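Local coordinates for extracellular solute-binding protein, family 1 (Bifidobacterium longum subsp. infantis ATCC 15697, PDB 3OMB) that probably captures a solute, perhaps a carbohydrate, outside the cell and hands it to an ABC transporter, and also holds a magnesium ion, at residues 41-46 / 95-100; 129-134 / 423-428; 113-118 / 353-358; 238-243 / 343-348. One frame throughout, in Å; residues are numbered along the deposited sequence.

How the contacts relate
From the N terminus, contact 1 closes first: strand 41-48 pairs with strand 98-100, and the loop between them holds two helices and strand 71-78. Next, 113-118 opens contact 3 and 129-134 opens contact 2. Contact 4 (238-243 with 343-348) opens and closes inside both of these loops. Residues 353-358 then close contact 3 before 423-428 closes contact 2, so contacts 2 and 3 cross. Contacts 1 and 3 share a sheet, where strands 98-100 and 352-356 are neighbours. Val423 packs on Leu100 of contact 1 and on Leu354 of contact 3. Contact 4 stands apart from contact 1, with nearest atoms about 14 Å away.

Contact 1 of 4, residues 41-46 / 95-100; sequences IVTVLV and IADVNL
Val44 and Val98 stand side by side and point the same way, with Val44 CG2 3.9 Å from Val98 CB, on the densely packed face of two parallel strands. Leu100 continues this layer, its CG 4.0 Å from Val44 CG1, and its CD1 meets a methyl of Val46. Leu369, Ala366 and Leu373 of helix 363-373 lie against the same row. The strand axes approach to 4.6 Å at 16°, and backbone bonds alternate along the pair: Val98 N donates to Thr43 O, Leu45 N to Val98 O over 2.8 Å, and Leu100 N to Leu45 O. On the other face, Leu45 CB touches Ala96 CB and Asn99 OD1, while Asn99 ND2 bonds to Ala96 O and Ser355 O. The N-terminal end of the pairing is looser and partly exposed, and side chains add to the ladder there. Thr43 OG1, turned between its own backbone N and carbonyl carbon (chi1 49°), accepts from Asp97 N at 2.9 Å in an almost straight bond of 171°. In return Asp97 OD2 takes the Thr43 N-H, a 3.2 Å bond that arrives from above the carboxylate plane. With an alanine here instead of Asp97, the Thr43 N-H would probably lose its acceptor and this end of the strand pair would be less firmly fixed. Since two helices and strand 71-78 intervene, and 71-78 lies on the far side of 41-48, the strand order 2-1-3 fits the alpha/beta domain of type 2 periplasmic binding proteins.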
loop_
_atom_site.group_PDB
_atom_site.type_symbol
_atom_site.label_atom_id
_atom_site.label_comp_id
_atom_site.label_asym_id
_atom_site.label_seq_id
_atom_site.Cartn_x
_atom_site.Cartn_y
_atom_site.Cartn_z
ATOM N N ILE A 41 -29.231 7.040 18.164
ATOM C CA ILE A 41 -28.540 5.794 17.853
ATOM C C ILE A 41 -27.847 5.951 16.495
ATOM O O ILE A 41 -28.420 6.478 15.532
ATOM C CB ILE A 41 -29.488 4.590 17.840
ATOM C CG1 ILE A 41 -30.098 4.370 19.230
ATOM C CG2 ILE A 41 -28.755 3.334 17.368
ATOM C CD1 ILE A 41 -31.309 3.471 19.226
ATOM N N VAL A 42 -26.596 5.532 16.433
ATOM C CA VAL A 42 -25.834 5.651 15.207
ATOM C C VAL A 42 -25.303 4.271 14.815
ATOM O O VAL A 42 -24.535 3.653 15.569
ATOM C CB VAL A 42 -24.666 6.654 15.363
ATOM C CG1 VAL A 42 -23.962 6.893 14.018
ATOM C CG2 VAL A 42 -25.151 7.968 15.934
ATOM N N THR A 43 -25.720 3.795 13.642
ATOM C CA THR A 43 -25.145 2.581 13.055
ATOM C C THR A 43 -23.836 2.912 12.366
ATOM O O THR A 43 -23.734 3.899 11.641
ATOM C CB THR A 43 -26.096 1.906 12.041
ATOM O OG1 THR A 43 -26.576 2.884 11.117
ATOM C CG2 THR A 43 -27.290 1.275 12.755
ATOM N N VAL A 44 -22.825 2.095 12.613
ATOM C CA VAL A 44 -21.505 2.298 12.041
ATOM C C VAL A 44 -21.000 0.979 11.521
ATOM O O VAL A 44 -20.809 0.034 12.292
ATOM C CB VAL A 44 -20.503 2.809 13.090
ATOM C CG1 VAL A 44 -19.128 3.059 12.446
ATOM C CG2 VAL A 44 -21.021 4.070 13.747
ATOM N N LEU A 45 -20.781 0.910 10.215
ATOM C CA LEU A 45 -20.114 -0.234 9.614
ATOM C C LEU A 45 -18.590 0.008 9.737
ATOM O O LEU A 45 -18.133 1.114 9.503
ATOM C CB LEU A 45 -20.514 -0.356 8.149
ATOM C CG LEU A 45 -19.660 -1.389 7.417
ATOM C CD1 LEU A 45 -20.449 -2.650 7.199
ATOM C CD2 LEU A 45 -19.123 -0.800 6.128
ATOM N N VAL A 46 -17.835 -1.019 10.129
ATOM C CA VAL A 46 -16.386 -0.919 10.314
ATOM C C VAL A 46 -15.704 -2.200 9.800
ATOM O O VAL A 46 -16.003 -3.316 10.236
ATOM C CB VAL A 46 -15.978 -0.633 11.808
ATOM C CG1 VAL A 46 -16.562 -1.675 12.785
ATOM C CG2 VAL A 46 -14.477 -0.541 11.939
ATOM N N ILE A 95 -27.725 1.201 3.917
ATOM C CA ILE A 95 -26.354 1.283 4.395
ATOM C C ILE A 95 -26.302 1.822 5.832
ATOM O O ILE A 95 -27.274 2.422 6.315
ATOM C CB ILE A 95 -25.474 2.115 3.437
ATOM C CG1 ILE A 95 -25.984 3.545 3.334
ATOM C CG2 ILE A 95 -25.415 1.454 2.044
ATOM C CD1 ILE A 95 -24.925 4.501 2.838
ATOM N N ALA A 96 -25.185 1.593 6.520
ATOM C CA ALA A 96 -25.032 2.103 7.879
ATOM C C ALA A 96 -24.935 3.629 7.839
ATOM O O ALA A 96 -24.547 4.197 6.814
ATOM C CB ALA A 96 -23.814 1.498 8.531
ATOM N N ASP A 97 -25.285 4.291 8.934
ATOM C CA ASP A 97 -25.163 5.754 9.019
ATOM C C ASP A 97 -23.745 6.248 8.743
ATOM O O ASP A 97 -23.544 7.182 7.977
ATOM C CB ASP A 97 -25.588 6.268 10.398
ATOM C CG ASP A 97 -27.048 5.988 10.717
ATOM O OD1 ASP A 97 -27.850 5.821 9.763
ATOM O OD2 ASP A 97 -27.382 5.942 11.936
ATOM N N VAL A 98 -22.781 5.633 9.421
ATOM C CA VAL A 98 -21.377 5.955 9.277
ATOM C C VAL A 98 -20.682 4.684 8.789
ATOM O O VAL A 98 -20.971 3.587 9.267
ATOM C CB VAL A 98 -20.763 6.448 10.616
ATOM C CG1 VAL A 98 -19.222 6.685 10.498
ATOM C CG2 VAL A 98 -21.484 7.709 11.119
ATOM N N ASN A 99 -19.769 4.838 7.835
ATOM C CA ASN A 99 -19.122 3.689 7.228
ATOM C C ASN A 99 -17.620 3.893 7.207
ATOM O O ASN A 99 -17.124 4.871 6.635
ATOM C CB ASN A 99 -19.652 3.479 5.817
ATOM C CG ASN A 99 -21.138 3.267 5.793
ATOM O OD1 ASN A 99 -21.597 2.151 5.926
ATOM N ND2 ASN A 99 -21.899 4.344 5.658
ATOM N N LEU A 100 -16.913 2.963 7.844
ATOM C CA LEU A 100 -15.463 3.021 7.957
ATOM C C LEU A 100 -14.818 1.996 7.031
ATOM O O LEU A 100 -14.970 0.792 7.224
ATOM C CB LEU A 100 -15.009 2.816 9.420
ATOM C CG LEU A 100 -15.718 3.658 10.495
ATOM C CD1 LEU A 100 -15.066 3.444 11.851
ATOM C CD2 LEU A 100 -15.759 5.159 10.159
#

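Contact 2 of 4, residues 129-134 / 423-428; sequences KAFFKQ and VGWIPD
Trp425 and Phe131 each set a CB over the other's ring, and Gln134 meets the indole at its edge; these three residues bury most of the surface in the contact. Phe131 CB sits over the five-membered ring of Trp425, 3.4 Å from its centroid and only 4° off the normal, a close CH-pi contact. The relation is reciprocal, for Trp425 CB lies over the Phe131 ring, 3.6 Å from that centroid. The two ring planes are 28° apart and slid past each other, so the overlap is slight and the CB atoms do most of the facing. The Trp425 torsion (chi1 75°), with CG between backbone N and carbonyl carbon, is one condition of this fit. Pro427 CB lies on the opposite indole face. At the six-membered edge, Gln134 OE1 comes near the ring plane, 3.2 Å from Trp425 CZ3. The same oxygen accepts from Asp428 N at 2.8 Å, while Gln134 NE2 bonds to Glu429 OE1, so both ends of the amide are held and its rotation is fixed. The Asp428 carboxylate has its salt bridge with Lys135. An alanine in place of Trp425 would probably open a gap between Phe131 and Pro427 and take away the ring edge beside Gln134 OE1. The contact joins helix 126-134 to the loop after helix 403-411, with helix 136-142 beside Phe131, helix 376-384 beside Pro427, and strand 431-433 following.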
loop_
_atom_site.group_PDB
_atom_site.type_symbol
_atom_site.label_atom_id
_atom_site.label_comp_id
_atom_site.label_asym_id
_atom_site.label_seq_id
_atom_site.Cartn_x
_atom_site.Cartn_y
_atom_site.Cartn_z
ATOM N N LYS A 129 -11.124 19.419 8.568
ATOM C CA LYS A 129 -10.535 20.643 7.999
ATOM C C LYS A 129 -9.064 20.775 8.405
ATOM O O LYS A 129 -8.217 21.163 7.597
ATOM C CB LYS A 129 -11.311 21.913 8.397
ATOM C CG LYS A 129 -12.651 22.100 7.667
ATOM C CD LYS A 129 -13.112 23.550 7.710
ATOM C CE LYS A 129 -13.640 23.947 9.077
ATOM N NZ LYS A 129 -13.875 25.447 9.121
ATOM N N ALA A 130 -8.767 20.442 9.652
ATOM C CA ALA A 130 -7.381 20.477 10.162
ATOM C C ALA A 130 -6.477 19.489 9.412
ATOM O O ALA A 130 -5.325 19.797 9.111
ATOM C CB ALA A 130 -7.363 20.182 11.650
ATOM N N PHE A 131 -7.026 18.316 9.121
ATOM C CA PHE A 131 -6.349 17.255 8.409
ATOM C C PHE A 131 -6.028 17.766 7.004
ATOM O O PHE A 131 -4.866 17.695 6.568
ATOM C CB PHE A 131 -7.246 15.997 8.424
ATOM C CG PHE A 131 -6.739 14.814 7.603
ATOM C CD1 PHE A 131 -5.370 14.521 7.479
ATOM C CD2 PHE A 131 -7.656 13.951 7.006
ATOM C CE1 PHE A 131 -4.929 13.420 6.744
ATOM C CE2 PHE A 131 -7.229 12.836 6.269
ATOM C CZ PHE A 131 -5.861 12.571 6.132
ATOM N N PHE A 132 -7.036 18.327 6.323
ATOM C CA PHE A 132 -6.855 18.855 4.971
ATOM C C PHE A 132 -5.831 19.994 4.944
ATOM O O PHE A 132 -5.091 20.134 3.976
ATOM C CB PHE A 132 -8.167 19.365 4.365
ATOM C CG PHE A 132 -9.191 18.278 4.047
ATOM C CD1 PHE A 132 -8.875 16.909 4.153
ATOM C CD2 PHE A 132 -10.466 18.637 3.591
ATOM C CE1 PHE A 132 -9.830 15.926 3.833
ATOM C CE2 PHE A 132 -11.425 17.656 3.268
ATOM C CZ PHE A 132 -11.101 16.304 3.386
ATOM N N LYS A 133 -5.764 20.793 6.006
ATOM C CA LYS A 133 -4.849 21.920 6.005
ATOM C C LYS A 133 -3.394 21.455 6.095
ATOM O O LYS A 133 -2.542 21.938 5.339
ATOM C CB LYS A 133 -5.181 22.908 7.118
ATOM C CG LYS A 133 -4.277 24.134 7.134
ATOM C CD LYS A 133 -4.569 25.012 8.327
ATOM C CE LYS A 133 -3.371 25.886 8.652
ATOM N NZ LYS A 133 -3.788 27.026 9.515
ATOM N N GLN A 134 -3.116 20.517 6.993
ATOM C CA GLN A 134 -1.769 19.979 7.154
ATOM C C GLN A 134 -1.322 18.991 6.040
ATOM O O GLN A 134 -0.129 18.896 5.734
ATOM C CB GLN A 134 -1.652 19.302 8.527
ATOM C CG GLN A 134 -0.222 19.118 8.973
ATOM C CD GLN A 134 -0.148 18.484 10.327
ATOM O OE1 GLN A 134 -0.056 17.267 10.437
ATOM N NE2 GLN A 134 -0.239 19.298 11.372
ATOM N N VAL A 423 -9.700 5.198 10.685
ATOM C CA VAL A 423 -10.329 6.212 9.887
ATOM C C VAL A 423 -10.235 7.462 10.758
ATOM O O VAL A 423 -10.944 7.605 11.750
ATOM C CB VAL A 423 -11.763 5.785 9.562
ATOM C CG1 VAL A 423 -12.484 6.852 8.809
ATOM C CG2 VAL A 423 -11.742 4.520 8.722
ATOM N N GLY A 424 -9.327 8.352 10.397
ATOM C CA GLY A 424 -8.916 9.446 11.269
ATOM C C GLY A 424 -7.579 9.872 10.715
ATOM O O GLY A 424 -7.254 9.535 9.584
ATOM N N TRP A 425 -6.805 10.624 11.478
ATOM C CA TRP A 425 -5.497 11.038 10.999
ATOM C C TRP A 425 -4.565 11.283 12.181
ATOM O O TRP A 425 -4.993 11.777 13.204
ATOM C CB TRP A 425 -5.585 12.257 10.081
ATOM C CG TRP A 425 -5.842 13.584 10.771
ATOM C CD1 TRP A 425 -6.966 13.940 11.472
ATOM C CD2 TRP A 425 -4.964 14.722 10.811
ATOM N NE1 TRP A 425 -6.844 15.227 11.931
ATOM C CE2 TRP A 425 -5.619 15.726 11.561
ATOM C CE3 TRP A 425 -3.682 14.985 10.297
ATOM C CZ2 TRP A 425 -5.049 16.991 11.799
ATOM C CZ3 TRP A 425 -3.105 16.255 10.535
ATOM C CH2 TRP A 425 -3.789 17.233 11.290
ATOM N N ILE A 426 -3.303 10.889 12.035
ATOM C CA ILE A 426 -2.295 11.127 13.063
ATOM C C ILE A 426 -1.588 12.397 12.655
ATOM O O ILE A 426 -0.910 12.413 11.611
ATOM C CB ILE A 426 -1.238 9.995 13.158
ATOM C CG1 ILE A 426 -1.888 8.627 13.420
ATOM C CG2 ILE A 426 -0.183 10.317 14.262
ATOM C CD1 ILE A 426 -2.599 8.525 14.715
ATOM N N PRO A 427 -1.736 13.465 13.467
ATOM C CA PRO A 427 -1.193 14.784 13.103
ATOM C C PRO A 427 0.333 14.827 13.253
ATOM O O PRO A 427 0.892 14.046 14.034
ATOM C CB PRO A 427 -1.869 15.722 14.095
ATOM C CG PRO A 427 -2.083 14.818 15.357
ATOM C CD PRO A 427 -2.362 13.448 14.809
ATOM N N ASP A 428 0.996 15.731 12.523
ATOM C CA ASP A 428 2.465 15.810 12.560
ATOM C C ASP A 428 2.994 16.176 13.933
ATOM O O ASP A 428 4.144 15.842 14.278
ATOM C CB ASP A 428 3.006 16.796 11.551
ATOM C CG ASP A 428 2.935 16.273 10.125
ATOM O OD1 ASP A 428 2.631 15.062 9.933
ATOM O OD2 ASP A 428 3.178 17.090 9.201
HETATM O O HOH W 1 2.597 17.276 6.811
#

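Contact 3 of 4, residues 113-118 / 353-358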
loop_
_atom_site.group_PDB
_atom_site.type_symbol
_atom_site.label_atom_id
_atom_site.label_comp_id
_atom_site.label_asym_id
_atom_site.label_seq_id
_atom_site.Cartn_x
_atom_site.Cartn_y
_atom_site.Cartn_z
ATOM N N GLY A 113 -27.685 9.700 -4.518
ATOM C CA GLY A 113 -28.415 10.043 -3.302
ATOM C C GLY A 113 -28.261 9.106 -2.113
ATOM O O GLY A 113 -29.014 9.203 -1.137
HETATM N N MSE A 114 -27.315 8.179 -2.195
HETATM C CA MSE A 114 -27.091 7.244 -1.101
HETATM C C MSE A 114 -26.133 7.842 -0.075
HETATM O O MSE A 114 -26.259 7.584 1.113
HETATM C CB MSE A 114 -26.542 5.925 -1.641
HETATM C CG MSE A 114 -26.409 4.847 -0.592
HETATM SE SE MSE A 114 -26.222 3.045 -1.335
HETATM C CE MSE A 114 -27.893 2.981 -2.351
ATOM N N PHE A 115 -25.175 8.636 -0.541
ATOM C CA PHE A 115 -24.113 9.141 0.326
ATOM C C PHE A 115 -24.188 10.635 0.493
ATOM O O PHE A 115 -24.561 11.346 -0.429
ATOM C CB PHE A 115 -22.732 8.726 -0.191
ATOM C CG PHE A 115 -22.483 7.246 -0.099
ATOM C CD1 PHE A 115 -22.111 6.663 1.101
ATOM C CD2 PHE A 115 -22.647 6.429 -1.210
ATOM C CE1 PHE A 115 -21.895 5.285 1.192
ATOM C CE2 PHE A 115 -22.428 5.059 -1.131
ATOM C CZ PHE A 115 -22.055 4.481 0.080
ATOM N N GLU A 116 -23.851 11.097 1.693
ATOM C CA GLU A 116 -23.838 12.516 2.009
ATOM C C GLU A 116 -22.653 13.185 1.336
ATOM O O GLU A 116 -21.539 12.639 1.363
ATOM C CB GLU A 116 -23.702 12.704 3.516
ATOM C CG GLU A 116 -23.804 14.144 3.971
ATOM C CD GLU A 116 -25.177 14.732 3.739
ATOM O OE1 GLU A 116 -26.168 13.972 3.735
ATOM O OE2 GLU A 116 -25.272 15.965 3.562
ATOM N N ASP A 117 -22.897 14.350 0.725
ATOM C CA ASP A 117 -21.802 15.177 0.225
ATOM C C ASP A 117 -21.246 16.004 1.382
ATOM O O ASP A 117 -21.752 17.085 1.715
ATOM C CB ASP A 117 -22.236 16.050 -0.960
ATOM C CG ASP A 117 -21.113 16.957 -1.470
ATOM O OD1 ASP A 117 -19.975 16.881 -0.963
ATOM O OD2 ASP A 117 -21.376 17.769 -2.383
ATOM N N LEU A 118 -20.185 15.477 1.981
ATOM C CA LEU A 118 -19.587 16.070 3.171
ATOM C C LEU A 118 -18.992 17.465 2.963
ATOM O O LEU A 118 -18.756 18.183 3.934
ATOM C CB LEU A 118 -18.564 15.105 3.784
ATOM C CG LEU A 118 -19.218 13.790 4.219
ATOM C CD1 LEU A 118 -18.196 12.747 4.656
ATOM C CD2 LEU A 118 -20.286 14.000 5.295
ATOM N N GLY A 353 -11.803 6.344 3.551
ATOM C CA GLY A 353 -11.952 5.865 4.910
ATOM C C GLY A 353 -13.342 6.113 5.473
ATOM O O GLY A 353 -13.961 5.184 5.992
ATOM N N LEU A 354 -13.836 7.352 5.383
ATOM C CA LEU A 354 -15.143 7.680 5.939
ATOM C C LEU A 354 -16.205 8.102 4.928
ATOM O O LEU A 354 -15.965 8.982 4.108
ATOM C CB LEU A 354 -15.013 8.752 7.027
ATOM C CG LEU A 354 -16.287 8.868 7.885
ATOM C CD1 LEU A 354 -16.018 8.683 9.345
ATOM C CD2 LEU A 354 -16.945 10.200 7.608
ATOM N N SER A 355 -17.375 7.464 5.003
ATOM C CA SER A 355 -18.557 7.874 4.238
ATOM C C SER A 355 -19.825 7.838 5.106
ATOM O O SER A 355 -19.977 6.982 5.985
ATOM C CB SER A 355 -18.726 7.021 2.971
ATOM O OG SER A 355 -18.691 5.630 3.250
ATOM N N ILE A 356 -20.721 8.788 4.873
ATOM C CA ILE A 356 -21.923 8.900 5.680
ATOM C C ILE A 356 -23.138 8.761 4.804
ATOM O O ILE A 356 -23.200 9.351 3.718
ATOM C CB ILE A 356 -21.942 10.208 6.519
ATOM C CG1 ILE A 356 -20.932 10.087 7.667
ATOM C CG2 ILE A 356 -23.337 10.494 7.107
ATOM C CD1 ILE A 356 -20.562 11.395 8.329
ATOM N N SER A 357 -24.091 7.960 5.276
ATOM C CA SER A 357 -25.365 7.778 4.599
ATOM C C SER A 357 -26.087 9.116 4.474
ATOM O O SER A 357 -26.214 9.852 5.452
ATOM C CB SER A 357 -26.228 6.808 5.399
ATOM O OG SER A 357 -27.517 6.683 4.826
ATOM N N SER A 358 -26.557 9.445 3.277
ATOM C CA SER A 358 -27.440 10.613 3.150
ATOM C C SER A 358 -28.757 10.412 3.940
ATOM O O SER A 358 -29.359 11.382 4.409
ATOM C CB SER A 358 -27.691 10.982 1.682
ATOM O OG SER A 358 -28.586 10.065 1.078
HETATM O O HOH W 2 -20.264 10.386 2.502
#
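The Phe115 ring has Met114 CG (a selenomethionine here) over one face, offset toward the rim, and Ile356 O near its plane at the edge, while Tyr103 meets it with planes at about 60°. Ser355 CB lies near the ring, 3.9 Å from Phe115 CD1. The motif is a single beta bridge, Phe115 with Ser357, that ties a loop segment to the end of strand 352-356 in the sheet of this alpha/beta domain. Further along, Gly353 and Leu354 both face Ile152 in a classic beta bulge. On the helix-covered side, Leu118 crosses both strand residues at about a right angle: CD1 meets Leu354 CD2 at 4.1 Å, and CD2 meets Ile356 CD1 at 4.0 Å. Leu367 and Ala370 of helix 363-373 lie against this group. The Glu116 chain, bent at chi2 (66°), sets OE1 near Ser358 CA, whereas OE2 forms a salt bridge with Lys363. Ser358 N donates to Met114 O over 2.9 Å, entering from above the carbonyl plane. By contrast, Glu116 N meets Ile356 O nearly head-on, at 2.8 Å and with 177° at the hydrogen.

Contact 4 of 4, residues 238-243 / 343-348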
loop_
_atom_site.group_PDB
_atom_site.type_symbol
_atom_site.label_atom_id
_atom_site.label_comp_id
_atom_site.label_asym_id
_atom_site.label_seq_id
_atom_site.Cartn_x
_atom_site.Cartn_y
_atom_site.Cartn_z
ATOM N N GLY A 238 4.825 2.890 -8.248
ATOM C CA GLY A 238 4.098 3.228 -7.014
ATOM C C GLY A 238 3.238 2.070 -6.589
ATOM O O GLY A 238 2.015 2.121 -6.715
ATOM N N PHE A 239 3.881 1.005 -6.116
ATOM C CA PHE A 239 3.179 -0.251 -5.880
ATOM C C PHE A 239 2.488 -0.379 -4.510
ATOM O O PHE A 239 1.948 -1.433 -4.231
ATOM C CB PHE A 239 4.102 -1.460 -6.110
ATOM C CG PHE A 239 4.590 -1.636 -7.563
ATOM C CD1 PHE A 239 3.790 -1.276 -8.658
ATOM C CD2 PHE A 239 5.831 -2.213 -7.814
ATOM C CE1 PHE A 239 4.244 -1.447 -9.992
ATOM C CE2 PHE A 239 6.288 -2.410 -9.145
ATOM C CZ PHE A 239 5.483 -2.008 -10.241
ATOM N N ASN A 240 2.508 0.643 -3.651
ATOM C CA ASN A 240 1.690 0.574 -2.420
ATOM C C ASN A 240 0.195 0.486 -2.758
ATOM O O ASN A 240 -0.534 -0.290 -2.148
ATOM C CB ASN A 240 1.878 1.787 -1.500
ATOM C CG ASN A 240 3.057 1.646 -0.519
ATOM O OD1 ASN A 240 4.113 1.147 -0.861
ATOM N ND2 ASN A 240 2.874 2.156 0.697
ATOM N N LYS A 241 -0.249 1.310 -3.708
ATOM C CA LYS A 241 -1.656 1.401 -4.099
ATOM C C LYS A 241 -1.737 2.247 -5.381
ATOM O O LYS A 241 -0.796 2.971 -5.727
ATOM C CB LYS A 241 -2.485 2.083 -2.994
ATOM C CG LYS A 241 -1.894 3.425 -2.536
ATOM C CD LYS A 241 -2.719 4.070 -1.436
ATOM C CE LYS A 241 -2.089 5.373 -0.969
ATOM N NZ LYS A 241 -0.827 5.117 -0.165
ATOM N N GLY A 242 -2.862 2.136 -6.077
ATOM C CA GLY A 242 -3.188 3.038 -7.161
ATOM C C GLY A 242 -2.707 2.602 -8.520
ATOM O O GLY A 242 -2.425 1.445 -8.759
ATOM N N VAL A 243 -2.592 3.571 -9.396
ATOM C CA VAL A 243 -2.470 3.359 -10.830
ATOM C C VAL A 243 -1.285 2.483 -11.294
ATOM O O VAL A 243 -1.432 1.693 -12.228
ATOM C CB VAL A 243 -2.495 4.749 -11.555
ATOM C CG1 VAL A 243 -1.297 5.604 -11.124
ATOM C CG2 VAL A 243 -2.531 4.595 -13.033
ATOM N N ASP A 343 10.763 3.658 -5.907
ATOM C CA ASP A 343 9.322 3.681 -5.793
ATOM C C ASP A 343 8.820 4.941 -5.086
ATOM O O ASP A 343 9.323 5.303 -4.020
ATOM C CB ASP A 343 8.868 2.422 -5.034
ATOM C CG ASP A 343 7.380 2.299 -4.954
ATOM O OD1 ASP A 343 6.766 2.863 -4.027
ATOM O OD2 ASP A 343 6.819 1.601 -5.800
ATOM N N GLY A 344 7.817 5.588 -5.690
ATOM C CA GLY A 344 7.308 6.862 -5.214
ATOM C C GLY A 344 6.114 6.813 -4.275
ATOM O O GLY A 344 5.516 7.842 -3.993
ATOM N N SER A 345 5.752 5.628 -3.796
ATOM C CA SER A 345 4.592 5.499 -2.886
ATOM C C SER A 345 4.779 6.230 -1.548
ATOM O O SER A 345 5.909 6.554 -1.142
ATOM C CB SER A 345 4.295 4.033 -2.591
ATOM O OG SER A 345 4.173 3.253 -3.773
ATOM N N SER A 346 3.651 6.488 -0.886
ATOM C CA SER A 346 3.641 6.910 0.503
ATOM C C SER A 346 2.781 5.920 1.257
ATOM O O SER A 346 1.751 5.500 0.747
ATOM C CB SER A 346 3.045 8.322 0.622
ATOM O OG SER A 346 2.739 8.589 1.977
ATOM N N SER A 347 3.192 5.532 2.456
ATOM C CA SER A 347 2.409 4.603 3.274
ATOM C C SER A 347 1.459 5.319 4.258
ATOM O O SER A 347 0.803 4.670 5.055
ATOM C CB SER A 347 3.354 3.677 4.047
ATOM O OG SER A 347 4.297 3.071 3.179
ATOM N N GLU A 348 1.397 6.647 4.193
ATOM C CA GLU A 348 0.703 7.434 5.210
ATOM C C GLU A 348 -0.800 7.549 4.950
ATOM O O GLU A 348 -1.618 7.160 5.798
ATOM C CB GLU A 348 1.297 8.840 5.308
ATOM C CG GLU A 348 0.593 9.686 6.383
ATOM C CD GLU A 348 1.215 11.069 6.560
ATOM O OE1 GLU A 348 0.771 11.811 7.483
ATOM O OE2 GLU A 348 2.150 11.403 5.791
HETATM O O HOH W 3 1.371 3.902 -4.242
HETATM O O HOH W 4 1.024 5.593 -2.311
#
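Two first torsions bring the polar ends of 343-348 up to 238-243: Asp343 holds CG anti to its N (chi1 -176°), and Ser345 turns OG beside its own N, opposite the carbonyl carbon (chi1 -52°). Asp343 OD2 then takes the Phe239 N-H on its syn lone pair over 3.0 Å. Its other oxygen, OD1, accepts from Ser345 OG at 2.6 Å and, from above the carboxylate plane, from Ser345 N; this last bond closes an Asx turn. Since Ser345 OG gives its proton to Asp343, its lone pairs remain for others, and it accepts from Asn240 N at 3.1 Å with 167° at the hydrogen. A water that also accepts from Lys241 N donates to the same hydroxyl. Asn240 lays its side chain across Ser345 CB, and its ND2 donates to Ser347 OG at 3.0 Å in the amide plane. Asn240 OD1 is taken by Gln165 and the Gly164 N-H, so both ends of the amide are fixed. A second water joins Lys241 NZ to Ser346 N. The centre of this buried contact lies about 6 Å from the centre of the chain, and the contact brings the loop between strands 209-211 and 248-251 against the segment running from strand 324-326 of one mixed sheet toward strands 349-350 and 352-356, the latter in the other sheet.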